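Long-range contacts in AP endonuclease, family 2 (Brucella melitensis biovar Abortus, PDB 3NGF), which probably interconverts hydroxypyruvate and tartronate semialdehyde as a manganese-binding, TIM-barrel isomerase of the hyi family: residues 18-23 and 253-258; 209-214 and 245-250; 112-117 and 158-163; 150-155 and 186-191. One frame throughout, in Å; residues are numbered along the deposited sequence.

Overall arrangement
All four contacts belong to the loops, strand ends and one short helix around one mouth of an eight-stranded parallel barrel. Contacts 2 and 4 share the manganese ion and two of its waters: contact 2 is a buried pairing of the last two strands, whereas contact 4 packs a loop on helix 186-192 and brings a histidine to a metal-bound water. Contact 3, also buried, pairs two loops through backbone bonds and aromatic rings, and meets contact 4 through a backbone hydrogen bond between Ile162 and Leu152. Contact 1, the most peripheral, has its centre about 19 Å from that of the chain and holds its loops with a carboxylate-threonine network; it touches contact 2 through Thr18 and Tyr248.

Contact 1: 18-23 and 253-258; sequences TMFNEV and KTESGL
This is a hydrogen-bonded loop-loop contact with apolar packing beside it, at the rim of the TIM barrel near the place where its first and last strands adjoin: the loop 18-23 comes after strand 11-15 and the loop 253-258 after strand 243-246. It centres on Thr254. The hydroxyl OG1 of Thr254 accepts from Phe20 N at 2.8 Å and donates to Glu22 OE1 at 2.7 Å, using the syn lone pair of that oxygen. The other carboxylate oxygen, Glu22 OE2, takes the backbone N of Thr254 at 3.0 Å, the donor standing well above the carboxylate plane. Both oxygens of one glutamate thus grip one residue, which fixes the rotation of the carboxylate. The bend at chi2 of Glu22 (84°) brings the carboxylate to the OG1 and N of Thr254. A type I turn from Phe20 to Val23 sets Phe20 N and the glutamate on the same threonine.

The methyl of Thr254 does the apolar work. CG2 lies anti to the backbone N (OG1 at chi1 -59°) and sits over the centre of the Phe20 ring in a CH-pi contact, 3.6 Å from the centroid. Met19 CE reaches Thr254 CG2 at 3.8 Å and also touches Leu258 CD2. Beyond the pair, Phe20 packs on Arg28 and Leu31 of helix 25-34, the first barrel helix. Water 2 bridges the two glutamates, donating to Glu22 OE1 and to Glu255 OE1, while Glu255 OE2 lies in the plane of the Phe20 ring, 3.6 Å from CE1 at its edge.

Contact 2: 209-214 and 245-250; sequences HVQIAS and GCEYNP. With MN (manganese (II) ion), chain C.
Gln211 reaches past Gly245 to the carboxylate of Glu247, and the two side chains close on one manganese ion. Gln211 OE1 binds it at 2.3 Å and Glu247 OE1 at 2.1 Å; their amide and carboxylate planes are turned 41° apart. Gln211 OE1 and Glu247 OE1 lie 3.0 Å apart, a closeness the shared metal accounts for. Glu247 comes in with an extended chain, CG lying anti to its backbone N (chi1 -169°), and its carboxylate spans from the backbone to the ion. The amide NH2 of Gln211 is held by Glu41, which settles which end of the amide turns to the metal. Glu41 also takes His209 NE2, so one second-shell acid bonds two side chains of this strand, one by each oxygen, and probably helps to position them.

The backbones that carry these ligands pair as parallel strands. Gly245 N donates to Val210 O at 2.7 Å, nearly straight at 168°, and Ile212 N donates to Gly245 O at 3.0 Å. Gly245 lies between His209 and Gln211, where a beta carbon would crowd His209 NE2 and Gln211 CG. Farther along the chain, Ala213 CB touches Tyr248 CB at 3.6 Å and Glu247 O at 3.4 Å. Ile212, pointing to the other side of the sheet, packs on Tyr228 and Phe232 of helix 228-237, the crossover helix.

Glu150, Asp185 and waters 3 and 4 complete six ligands round the ion. This is a beta-alpha-beta unit of the TIM barrel, its metal site at the C-terminal strand ends, as in the xylose isomerase-like family.

Contact 3: 112-117 and 158-163; sequences AMSGIT and PGYFIV
Tyr160 OH accepts the backbone N-H of Ser114 at 2.9 Å, almost straight at 174°, while the ring lies alongside the Gly115 peptide, CD1 3.4 Å from Gly115 O. With CG anti to the backbone N (chi1 -161°), the ring folds back along 112-117 although its CB starts away from it. Met113 crosses it at about a right angle, and Ile116 CD1 comes to the ring edge near CD1.

Two backbone bonds flank this. Phe161 N donates to Gly115 O at 3.1 Å and Thr117 N to Gly159 O at 3.0 Å, so the loops after strands 109-111 and 146-149, neighbours in the TIM barrel, are bridged at Ile116 and Tyr160. Gly115 and Gly159 both have positive phi; a beta carbon on Gly159 would also press on Ile116 CG2.

Phe161 turns its ring between two small side chains: Thr117 OG1 lies in the ring plane at its edge, 3.6 Å from CD1, and Ser114 CB meets CD2 at 3.5 Å. Farther out, Phe129 and Cys125 of helix 122-140 and Leu171 of helix 165-175 pack around that ring, and Arg122 NH2 hydrogen-bonds to Phe161 O. Tyr160 rests on Leu152.

Contact 4: 150-155 and 186-191; sequences EPLNTR and LYHAQI. With MN (manganese (II) ion), chain C.
Hydrogen bonding centres on His188, which like Ile191 lies on helix 186-192 and whose imidazole is held from two ends. Asn153 ND2 donates to His188 ND1 at 2.9 Å, in the ring plane and at 154°, so ND1 serves as acceptor. At the other end His188 NE2 lies 2.8 Å from water 4, a ligand of the manganese ion; the histidine is therefore second shell. Asn153 is itself steadied by an Asx turn, its OD1 accepting from Arg155 N at 2.8 Å, and OD1 also takes the N-H of Asn156. With CG between backbone N and carbonyl carbon (chi1 79°), the amide reaches the ND1 edge of the ring, the two planes 47° apart. Water 5 joins Arg155 NH1 to Tyr187 OH, which is also bonded to Asn156.

Metal binding comes through Glu150, just after strand 146-149. Its extended chain carries OE2 to manganese at 2.2 Å. Gln211, Asp185 and Glu247 supply the remaining protein ligands, in the metal site at the barrel mouth of this TIM-barrel fold; Glu150 is predicted to be a proton donor/acceptor.

Apolar packing fills in around the imidazole. Leu152 CA lies over the centre of one face of the ring in a CH-pi contact, and Leu152 CD2 runs alongside to His188 NE2 at 3.4 Å. Farther along helix 186-192, Ile191 CG2 lies over one face of the Arg155 guanidinium, and Ile191 CG1 is 3.6 Å from Arg155 NH1.

Contact 1: 18-23 and 253-258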
loop_
_atom_site.group_PDB
_atom_site.type_symbol
_atom_site.label_atom_id
_atom_site.label_comp_id
_atom_site.label_asym_id
_atom_site.label_seq_id
_atom_site.Cartn_x
_atom_site.Cartn_y
_atom_site.Cartn_z
ATOM N N THR A 18 -10.691 4.180 1.599
ATOM C CA THR A 18 -11.426 4.544 0.354
ATOM C C THR A 18 -12.801 3.874 0.200
ATOM O O THR A 18 -13.688 4.422 -0.486
ATOM C CB THR A 18 -10.584 4.272 -0.907
ATOM O OG1 THR A 18 -10.395 2.866 -1.103
ATOM C CG2 THR A 18 -9.211 5.027 -0.859
ATOM N N MET A 19 -12.974 2.703 0.809
ATOM C CA MET A 19 -14.248 1.955 0.753
ATOM C C MET A 19 -15.025 2.090 2.034
ATOM O O MET A 19 -14.459 2.380 3.086
ATOM C CB MET A 19 -14.027 0.467 0.471
ATOM C CG MET A 19 -13.299 0.164 -0.837
ATOM S SD MET A 19 -12.889 -1.552 -1.093
ATOM C CE MET A 19 -14.536 -2.309 -1.086
ATOM N N PHE A 20 -16.332 1.828 1.935
ATOM C CA PHE A 20 -17.242 1.869 3.072
ATOM C C PHE A 20 -17.313 3.240 3.766
ATOM O O PHE A 20 -17.646 3.323 4.958
ATOM C CB PHE A 20 -16.881 0.759 4.073
ATOM C CG PHE A 20 -16.987 -0.609 3.498
ATOM C CD1 PHE A 20 -18.219 -1.180 3.273
ATOM C CD2 PHE A 20 -15.850 -1.322 3.156
ATOM C CE1 PHE A 20 -18.323 -2.437 2.733
ATOM C CE2 PHE A 20 -15.936 -2.574 2.628
ATOM C CZ PHE A 20 -17.187 -3.146 2.413
ATOM N N ASN A 21 -17.092 4.319 3.001
ATOM C CA ASN A 21 -17.105 5.674 3.563
ATOM C C ASN A 21 -18.522 6.172 3.859
ATOM O O ASN A 21 -18.721 7.299 4.338
ATOM C CB ASN A 21 -16.386 6.669 2.650
ATOM C CG ASN A 21 -14.883 6.577 2.720
ATOM O OD1 ASN A 21 -14.278 5.535 3.078
ATOM N ND2 ASN A 21 -14.242 7.692 2.363
ATOM N N GLU A 22 -19.508 5.321 3.595
ATOM C CA GLU A 22 -20.888 5.580 3.992
ATOM C C GLU A 22 -21.026 5.593 5.513
ATOM O O GLU A 22 -21.996 6.153 6.042
ATOM C CB GLU A 22 -21.830 4.527 3.402
ATOM C CG GLU A 22 -21.989 4.577 1.874
ATOM C CD GLU A 22 -20.893 3.834 1.050
ATOM O OE1 GLU A 22 -20.084 3.061 1.573
ATOM O OE2 GLU A 22 -20.864 4.029 -0.177
ATOM N N VAL A 23 -20.066 4.980 6.211
ATOM C CA VAL A 23 -20.056 4.957 7.676
ATOM C C VAL A 23 -18.707 5.462 8.199
ATOM O O VAL A 23 -17.722 5.471 7.450
ATOM C CB VAL A 23 -20.389 3.547 8.239
ATOM C CG1 VAL A 23 -21.792 3.096 7.768
ATOM C CG2 VAL A 23 -19.312 2.516 7.873
ATOM N N LYS A 253 -22.713 3.423 -3.841
ATOM C CA LYS A 253 -22.683 2.737 -2.549
ATOM C C LYS A 253 -21.679 1.591 -2.626
ATOM O O LYS A 253 -21.700 0.829 -3.583
ATOM C CB LYS A 253 -24.063 2.182 -2.215
ATOM C CG LYS A 253 -24.134 1.427 -0.892
ATOM C CD LYS A 253 -25.563 0.950 -0.625
ATOM C CE LYS A 253 -25.683 0.268 0.728
ATOM N NZ LYS A 253 -25.245 1.195 1.807
ATOM N N THR A 254 -20.833 1.440 -1.602
ATOM C CA THR A 254 -19.774 0.444 -1.644
ATOM C C THR A 254 -20.309 -0.963 -1.988
ATOM O O THR A 254 -19.798 -1.595 -2.920
ATOM C CB THR A 254 -18.979 0.381 -0.310
ATOM O OG1 THR A 254 -18.388 1.659 -0.027
ATOM C CG2 THR A 254 -17.891 -0.650 -0.382
ATOM N N GLU A 255 -21.320 -1.440 -1.257
ATOM C CA GLU A 255 -21.810 -2.826 -1.431
ATOM C C GLU A 255 -22.529 -3.047 -2.771
ATOM O O GLU A 255 -22.566 -4.170 -3.280
ATOM C CB GLU A 255 -22.746 -3.275 -0.298
ATOM C CG GLU A 255 -22.070 -3.559 1.061
ATOM C CD GLU A 255 -21.998 -2.326 1.970
ATOM O OE1 GLU A 255 -22.070 -1.192 1.434
ATOM O OE2 GLU A 255 -21.872 -2.502 3.211
ATOM N N SER A 256 -23.092 -1.990 -3.344
ATOM C CA SER A 256 -23.737 -2.113 -4.644
ATOM C C SER A 256 -22.747 -2.383 -5.773
ATOM O O SER A 256 -23.141 -2.825 -6.864
ATOM C CB SER A 256 -24.534 -0.856 -4.979
ATOM O OG SER A 256 -25.501 -0.618 -3.971
ATOM N N GLY A 257 -21.489 -2.060 -5.513
ATOM C CA GLY A 257 -20.398 -2.271 -6.460
ATOM C C GLY A 257 -19.661 -3.592 -6.367
ATOM O O GLY A 257 -18.733 -3.833 -7.143
ATOM N N LEU A 258 -20.059 -4.469 -5.449
ATOM C CA LEU A 258 -19.265 -5.660 -5.151
ATOM C C LEU A 258 -19.571 -6.938 -5.962
ATOM O O LEU A 258 -19.084 -8.005 -5.615
ATOM C CB LEU A 258 -19.331 -5.940 -3.649
ATOM C CG LEU A 258 -18.585 -4.940 -2.771
ATOM C CD1 LEU A 258 -18.772 -5.285 -1.296
ATOM C CD2 LEU A 258 -17.082 -4.872 -3.126
HETATM O O HOH W 1 -16.371 4.466 0.258
HETATM O O HOH W 2 -21.409 0.952 3.156
#

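Contact 2: 209-214 and 245-250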
loop_
_atom_site.group_PDB
_atom_site.type_symbol
_atom_site.label_atom_id
_atom_site.label_comp_id
_atom_site.label_asym_id
_atom_site.label_seq_id
_atom_site.Cartn_x
_atom_site.Cartn_y
_atom_site.Cartn_z
ATOM N N HIS A 209 3.079 -6.617 -2.138
ATOM C CA HIS A 209 1.695 -6.209 -2.042
ATOM C C HIS A 209 1.303 -5.672 -3.406
ATOM O O HIS A 209 2.143 -5.139 -4.139
ATOM C CB HIS A 209 1.490 -5.166 -0.946
ATOM C CG HIS A 209 0.047 -4.929 -0.602
ATOM N ND1 HIS A 209 -0.792 -5.939 -0.193
ATOM C CD2 HIS A 209 -0.710 -3.806 -0.649
ATOM C CE1 HIS A 209 -2.012 -5.448 -0.009
ATOM N NE2 HIS A 209 -1.984 -4.152 -0.272
ATOM N N VAL A 210 0.032 -5.844 -3.718
ATOM C CA VAL A 210 -0.569 -5.409 -4.962
ATOM C C VAL A 210 -1.842 -4.644 -4.567
ATOM O O VAL A 210 -2.506 -4.983 -3.599
ATOM C CB VAL A 210 -0.895 -6.603 -5.888
ATOM C CG1 VAL A 210 -1.682 -6.131 -7.159
ATOM C CG2 VAL A 210 0.379 -7.358 -6.275
ATOM N N GLN A 211 -2.139 -3.594 -5.312
ATOM C CA GLN A 211 -3.388 -2.861 -5.191
ATOM C C GLN A 211 -4.017 -2.700 -6.568
ATOM O O GLN A 211 -3.315 -2.752 -7.590
ATOM C CB GLN A 211 -3.169 -1.498 -4.553
ATOM C CG GLN A 211 -2.846 -1.582 -3.050
ATOM C CD GLN A 211 -2.433 -0.254 -2.502
ATOM O OE1 GLN A 211 -1.683 0.474 -3.136
ATOM N NE2 GLN A 211 -2.949 0.094 -1.332
ATOM N N ILE A 212 -5.341 -2.552 -6.571
ATOM C CA ILE A 212 -6.143 -2.421 -7.792
ATOM C C ILE A 212 -7.227 -1.338 -7.709
ATOM O O ILE A 212 -7.766 -1.024 -6.637
ATOM C CB ILE A 212 -6.805 -3.769 -8.213
ATOM C CG1 ILE A 212 -7.872 -4.222 -7.206
ATOM C CG2 ILE A 212 -5.726 -4.851 -8.441
ATOM C CD1 ILE A 212 -8.686 -5.467 -7.652
ATOM N N ALA A 213 -7.536 -0.765 -8.878
ATOM C CA ALA A 213 -8.614 0.185 -9.053
ATOM C C ALA A 213 -8.771 0.371 -10.561
ATOM O O ALA A 213 -7.793 0.205 -11.324
ATOM C CB ALA A 213 -8.308 1.557 -8.357
ATOM N N SER A 214 -9.977 0.689 -11.013
ATOM C CA SER A 214 -10.178 0.931 -12.449
ATOM C C SER A 214 -9.311 2.084 -12.960
ATOM O O SER A 214 -9.029 3.040 -12.226
ATOM C CB SER A 214 -11.660 1.183 -12.785
ATOM O OG SER A 214 -12.099 2.459 -12.387
ATOM N N GLY A 245 -4.956 -5.408 -2.458
ATOM C CA GLY A 245 -5.691 -4.320 -1.800
ATOM C C GLY A 245 -6.647 -3.608 -2.742
ATOM O O GLY A 245 -6.265 -3.253 -3.852
ATOM N N CYS A 246 -7.884 -3.411 -2.296
ATOM C CA CYS A 246 -8.915 -2.710 -3.083
ATOM C C CYS A 246 -8.962 -1.200 -2.760
ATOM O O CYS A 246 -9.879 -0.689 -2.093
ATOM C CB CYS A 246 -10.276 -3.365 -2.851
ATOM S SG CYS A 246 -10.321 -5.107 -3.364
ATOM N N GLU A 247 -7.984 -0.480 -3.287
ATOM C CA GLU A 247 -7.836 0.931 -3.053
ATOM C C GLU A 247 -8.501 1.673 -4.212
ATOM O O GLU A 247 -7.822 2.263 -5.094
ATOM C CB GLU A 247 -6.366 1.312 -2.981
ATOM C CG GLU A 247 -6.189 2.709 -2.470
ATOM C CD GLU A 247 -4.756 3.155 -2.472
ATOM O OE1 GLU A 247 -3.912 2.531 -3.155
ATOM O OE2 GLU A 247 -4.493 4.155 -1.794
ATOM N N TYR A 248 -9.819 1.614 -4.209
ATOM C CA TYR A 248 -10.602 2.304 -5.200
ATOM C C TYR A 248 -11.699 3.087 -4.515
ATOM O O TYR A 248 -12.088 2.809 -3.365
ATOM C CB TYR A 248 -11.166 1.323 -6.240
ATOM C CG TYR A 248 -12.207 0.303 -5.764
ATOM C CD1 TYR A 248 -13.499 0.689 -5.431
ATOM C CD2 TYR A 248 -11.884 -1.046 -5.649
ATOM C CE1 TYR A 248 -14.457 -0.241 -5.026
ATOM C CE2 TYR A 248 -12.843 -1.993 -5.237
ATOM C CZ TYR A 248 -14.129 -1.581 -4.941
ATOM O OH TYR A 248 -15.078 -2.515 -4.568
ATOM N N ASN A 249 -12.192 4.066 -5.243
ATOM C CA ASN A 249 -13.327 4.875 -4.797
ATOM C C ASN A 249 -14.591 4.317 -5.413
ATOM O O ASN A 249 -14.763 4.374 -6.630
ATOM C CB ASN A 249 -13.132 6.316 -5.226
ATOM C CG ASN A 249 -11.817 6.879 -4.769
ATOM O OD1 ASN A 249 -11.447 6.769 -3.576
ATOM N ND2 ASN A 249 -11.107 7.532 -5.690
ATOM N N PRO A 250 -15.490 3.770 -4.587
ATOM C CA PRO A 250 -16.660 3.132 -5.215
ATOM C C PRO A 250 -17.452 4.108 -6.085
ATOM O O PRO A 250 -17.587 5.288 -5.721
ATOM C CB PRO A 250 -17.469 2.652 -4.005
ATOM C CG PRO A 250 -16.430 2.452 -2.902
ATOM C CD PRO A 250 -15.470 3.580 -3.115
HETATM MN MN MN C . -1.925 2.669 -3.756
HETATM O O HOH W 3 -1.282 3.219 -1.438
HETATM O O HOH W 4 -2.131 4.917 -3.984
#

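Contact 3: 112-117 and 158-163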
loop_
_atom_site.group_PDB
_atom_site.type_symbol
_atom_site.label_atom_id
_atom_site.label_comp_id
_atom_site.label_asym_id
_atom_site.label_seq_id
_atom_site.Cartn_x
_atom_site.Cartn_y
_atom_site.Cartn_z
ATOM N N ALA A 112 6.343 2.833 3.682
ATOM C CA ALA A 112 7.027 4.075 4.057
ATOM C C ALA A 112 6.974 5.061 2.895
ATOM O O ALA A 112 7.620 4.836 1.868
ATOM C CB ALA A 112 8.467 3.776 4.435
ATOM N N MET A 113 6.222 6.142 3.065
ATOM C CA MET A 113 6.080 7.174 2.038
ATOM C C MET A 113 7.356 8.025 1.918
ATOM O O MET A 113 8.078 8.247 2.901
ATOM C CB MET A 113 4.865 8.056 2.344
ATOM C CG MET A 113 3.522 7.278 2.364
ATOM S SD MET A 113 2.144 8.430 2.337
ATOM C CE MET A 113 2.158 8.995 0.652
ATOM N N SER A 114 7.621 8.501 0.710
ATOM C CA SER A 114 8.898 9.144 0.393
ATOM C C SER A 114 8.891 10.673 0.404
ATOM O O SER A 114 9.926 11.295 0.663
ATOM C CB SER A 114 9.450 8.641 -0.956
ATOM O OG SER A 114 10.025 7.347 -0.832
ATOM N N GLY A 115 7.754 11.280 0.071
ATOM C CA GLY A 115 7.625 12.734 0.078
ATOM C C GLY A 115 7.587 13.303 -1.325
ATOM O O GLY A 115 7.943 12.626 -2.301
ATOM N N ILE A 116 7.154 14.558 -1.402
ATOM C CA ILE A 116 7.279 15.388 -2.594
ATOM C C ILE A 116 8.713 15.941 -2.614
ATOM O O ILE A 116 9.083 16.744 -1.729
ATOM C CB ILE A 116 6.276 16.576 -2.562
ATOM C CG1 ILE A 116 4.831 16.095 -2.402
ATOM C CG2 ILE A 116 6.425 17.477 -3.799
ATOM C CD1 ILE A 116 4.385 15.137 -3.458
ATOM N N THR A 117 9.493 15.530 -3.616
ATOM C CA THR A 117 10.919 15.869 -3.730
ATOM C C THR A 117 11.271 16.763 -4.931
ATOM O O THR A 117 12.454 17.037 -5.181
ATOM C CB THR A 117 11.753 14.593 -3.806
ATOM O OG1 THR A 117 11.298 13.784 -4.904
ATOM C CG2 THR A 117 11.633 13.822 -2.488
ATOM N N PRO A 158 1.625 14.902 -8.260
ATOM C CA PRO A 158 2.726 15.578 -8.957
ATOM C C PRO A 158 3.875 15.896 -8.006
ATOM O O PRO A 158 3.640 16.339 -6.888
ATOM C CB PRO A 158 2.093 16.872 -9.503
ATOM C CG PRO A 158 0.736 16.966 -8.911
ATOM C CD PRO A 158 0.365 15.658 -8.297
ATOM N N GLY A 159 5.101 15.658 -8.455
ATOM C CA GLY A 159 6.294 15.972 -7.672
ATOM C C GLY A 159 6.699 14.897 -6.684
ATOM O O GLY A 159 7.706 15.044 -5.994
ATOM N N TYR A 160 5.942 13.802 -6.631
ATOM C CA TYR A 160 6.305 12.675 -5.773
ATOM C C TYR A 160 7.647 12.052 -6.183
ATOM O O TYR A 160 7.988 11.972 -7.376
ATOM C CB TYR A 160 5.203 11.597 -5.755
ATOM C CG TYR A 160 5.306 10.676 -4.590
ATOM C CD1 TYR A 160 5.067 11.128 -3.298
ATOM C CD2 TYR A 160 5.639 9.323 -4.764
ATOM C CE1 TYR A 160 5.177 10.257 -2.199
ATOM C CE2 TYR A 160 5.761 8.461 -3.668
ATOM C CZ TYR A 160 5.522 8.929 -2.398
ATOM O OH TYR A 160 5.649 8.074 -1.307
ATOM N N PHE A 161 8.385 11.607 -5.179
ATOM C CA PHE A 161 9.730 11.043 -5.347
ATOM C C PHE A 161 9.821 9.906 -6.353
ATOM O O PHE A 161 10.736 9.900 -7.157
ATOM C CB PHE A 161 10.239 10.541 -4.000
ATOM C CG PHE A 161 11.561 9.836 -4.069
ATOM C CD1 PHE A 161 12.730 10.523 -4.440
ATOM C CD2 PHE A 161 11.643 8.493 -3.726
ATOM C CE1 PHE A 161 13.953 9.856 -4.485
ATOM C CE2 PHE A 161 12.857 7.819 -3.763
ATOM C CZ PHE A 161 14.016 8.499 -4.137
ATOM N N ILE A 162 8.890 8.949 -6.290
ATOM C CA ILE A 162 9.013 7.709 -7.061
ATOM C C ILE A 162 7.688 7.377 -7.756
ATOM O O ILE A 162 6.631 7.258 -7.115
ATOM C CB ILE A 162 9.528 6.522 -6.169
ATOM C CG1 ILE A 162 9.642 5.216 -6.965
ATOM C CG2 ILE A 162 8.654 6.340 -4.941
ATOM C CD1 ILE A 162 10.608 5.272 -8.080
ATOM N N VAL A 163 7.744 7.321 -9.086
ATOM C CA VAL A 163 6.537 7.124 -9.912
ATOM C C VAL A 163 6.723 6.066 -11.016
ATOM O O VAL A 163 5.863 5.934 -11.912
ATOM C CB VAL A 163 6.052 8.487 -10.508
ATOM C CG1 VAL A 163 5.695 9.465 -9.394
ATOM C CG2 VAL A 163 7.096 9.124 -11.416
#

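Contact 4: 150-155 and 186-191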
loop_
_atom_site.group_PDB
_atom_site.type_symbol
_atom_site.label_atom_id
_atom_site.label_comp_id
_atom_site.label_asym_id
_atom_site.label_seq_id
_atom_site.Cartn_x
_atom_site.Cartn_y
_atom_site.Cartn_z
ATOM N N GLU A 150 6.150 2.490 -2.617
ATOM C CA GLU A 150 5.040 2.471 -3.589
ATOM C C GLU A 150 5.182 3.564 -4.636
ATOM O O GLU A 150 4.956 4.738 -4.328
ATOM C CB GLU A 150 3.693 2.684 -2.922
ATOM C CG GLU A 150 2.518 2.399 -3.877
ATOM C CD GLU A 150 1.148 2.853 -3.386
ATOM O OE1 GLU A 150 0.988 3.462 -2.315
ATOM O OE2 GLU A 150 0.197 2.566 -4.122
ATOM N N PRO A 151 5.525 3.185 -5.870
ATOM C CA PRO A 151 5.451 4.186 -6.958
ATOM C C PRO A 151 4.024 4.703 -7.119
ATOM O O PRO A 151 3.074 3.918 -7.122
ATOM C CB PRO A 151 5.895 3.389 -8.193
ATOM C CG PRO A 151 6.709 2.267 -7.638
ATOM C CD PRO A 151 6.074 1.908 -6.340
ATOM N N LEU A 152 3.892 6.019 -7.269
ATOM C CA LEU A 152 2.600 6.653 -7.478
ATOM C C LEU A 152 2.506 7.092 -8.953
ATOM O O LEU A 152 3.118 6.449 -9.830
ATOM C CB LEU A 152 2.393 7.753 -6.449
ATOM C CG LEU A 152 2.494 7.274 -4.981
ATOM C CD1 LEU A 152 2.220 8.423 -4.022
ATOM C CD2 LEU A 152 1.546 6.070 -4.688
ATOM N N ASN A 153 1.678 8.070 -9.271
ATOM C CA ASN A 153 1.666 8.615 -10.621
ATOM C C ASN A 153 1.661 10.136 -10.538
ATOM O O ASN A 153 1.269 10.704 -9.515
ATOM C CB ASN A 153 0.484 8.054 -11.421
ATOM C CG ASN A 153 -0.828 8.727 -11.086
ATOM O OD1 ASN A 153 -1.092 9.868 -11.513
ATOM N ND2 ASN A 153 -1.686 8.019 -10.349
ATOM N N THR A 154 2.069 10.786 -11.627
ATOM C CA THR A 154 2.320 12.228 -11.641
ATOM C C THR A 154 1.059 13.068 -11.876
ATOM O O THR A 154 1.082 14.301 -11.771
ATOM C CB THR A 154 3.369 12.574 -12.725
ATOM O OG1 THR A 154 2.952 12.036 -13.979
ATOM C CG2 THR A 154 4.720 11.977 -12.378
ATOM N N ARG A 155 -0.049 12.409 -12.201
ATOM C CA ARG A 155 -1.307 13.092 -12.317
ATOM C C ARG A 155 -1.941 13.251 -10.958
ATOM O O ARG A 155 -2.380 14.347 -10.580
ATOM C CB ARG A 155 -2.243 12.329 -13.254
ATOM C CG ARG A 155 -3.607 12.956 -13.369
ATOM C CD ARG A 155 -4.335 12.541 -14.643
ATOM N NE ARG A 155 -4.589 11.111 -14.742
ATOM C CZ ARG A 155 -4.148 10.290 -15.711
ATOM N NH1 ARG A 155 -4.491 9.006 -15.689
ATOM N NH2 ARG A 155 -3.388 10.727 -16.715
ATOM N N LEU A 186 -1.564 -1.356 -9.376
ATOM C CA LEU A 186 -1.653 -1.525 -10.832
ATOM C C LEU A 186 -2.312 -0.321 -11.486
ATOM O O LEU A 186 -2.139 -0.050 -12.694
ATOM C CB LEU A 186 -2.371 -2.836 -11.177
ATOM C CG LEU A 186 -1.577 -4.090 -10.840
ATOM C CD1 LEU A 186 -2.455 -5.324 -10.996
ATOM C CD2 LEU A 186 -0.296 -4.194 -11.709
ATOM N N TYR A 187 -3.084 0.411 -10.698
ATOM C CA TYR A 187 -3.638 1.688 -11.157
ATOM C C TYR A 187 -2.469 2.658 -11.499
ATOM O O TYR A 187 -2.417 3.247 -12.602
ATOM C CB TYR A 187 -4.582 2.253 -10.065
ATOM C CG TYR A 187 -5.022 3.681 -10.271
ATOM C CD1 TYR A 187 -6.097 3.992 -11.086
ATOM C CD2 TYR A 187 -4.369 4.722 -9.628
ATOM C CE1 TYR A 187 -6.493 5.324 -11.296
ATOM C CE2 TYR A 187 -4.768 6.036 -9.801
ATOM C CZ TYR A 187 -5.803 6.338 -10.647
ATOM O OH TYR A 187 -6.170 7.660 -10.802
ATOM N N HIS A 188 -1.537 2.805 -10.568
ATOM C CA HIS A 188 -0.392 3.681 -10.812
ATOM C C HIS A 188 0.517 3.129 -11.927
ATOM O O HIS A 188 1.030 3.885 -12.728
ATOM C CB HIS A 188 0.404 3.871 -9.515
ATOM C CG HIS A 188 -0.341 4.592 -8.429
ATOM N ND1 HIS A 188 -1.014 5.778 -8.636
ATOM C CD2 HIS A 188 -0.435 4.334 -7.105
ATOM C CE1 HIS A 188 -1.512 6.199 -7.484
ATOM N NE2 HIS A 188 -1.196 5.323 -6.546
ATOM N N ALA A 189 0.716 1.809 -11.957
ATOM C CA ALA A 189 1.605 1.157 -12.925
ATOM C C ALA A 189 1.042 1.327 -14.332
ATOM O O ALA A 189 1.790 1.581 -15.276
ATOM C CB ALA A 189 1.756 -0.314 -12.610
ATOM N N GLN A 190 -0.277 1.213 -14.467
ATOM C CA GLN A 190 -0.892 1.401 -15.795
ATOM C C GLN A 190 -0.807 2.842 -16.328
ATOM O O GLN A 190 -0.663 3.052 -17.547
ATOM C CB GLN A 190 -2.340 0.893 -15.753
ATOM C CG GLN A 190 -3.165 1.088 -17.022
ATOM C CD GLN A 190 -2.510 0.518 -18.268
ATOM O OE1 GLN A 190 -1.572 -0.294 -18.201
ATOM N NE2 GLN A 190 -3.006 0.948 -19.432
ATOM N N ILE A 191 -0.935 3.823 -15.436
ATOM C CA ILE A 191 -0.880 5.237 -15.783
ATOM C C ILE A 191 0.544 5.651 -16.186
ATOM O O ILE A 191 0.714 6.387 -17.162
ATOM C CB ILE A 191 -1.456 6.140 -14.647
ATOM C CG1 ILE A 191 -2.958 5.908 -14.520
ATOM C CG2 ILE A 191 -1.176 7.619 -14.861
ATOM C CD1 ILE A 191 -3.576 6.455 -13.237
HETATM MN MN MN C . -1.925 2.669 -3.756
HETATM O O HOH W 3 -1.282 3.219 -1.438
HETATM O O HOH W 5 -6.443 8.524 -13.477
HETATM O O HOH W 4 -2.131 4.917 -3.984
#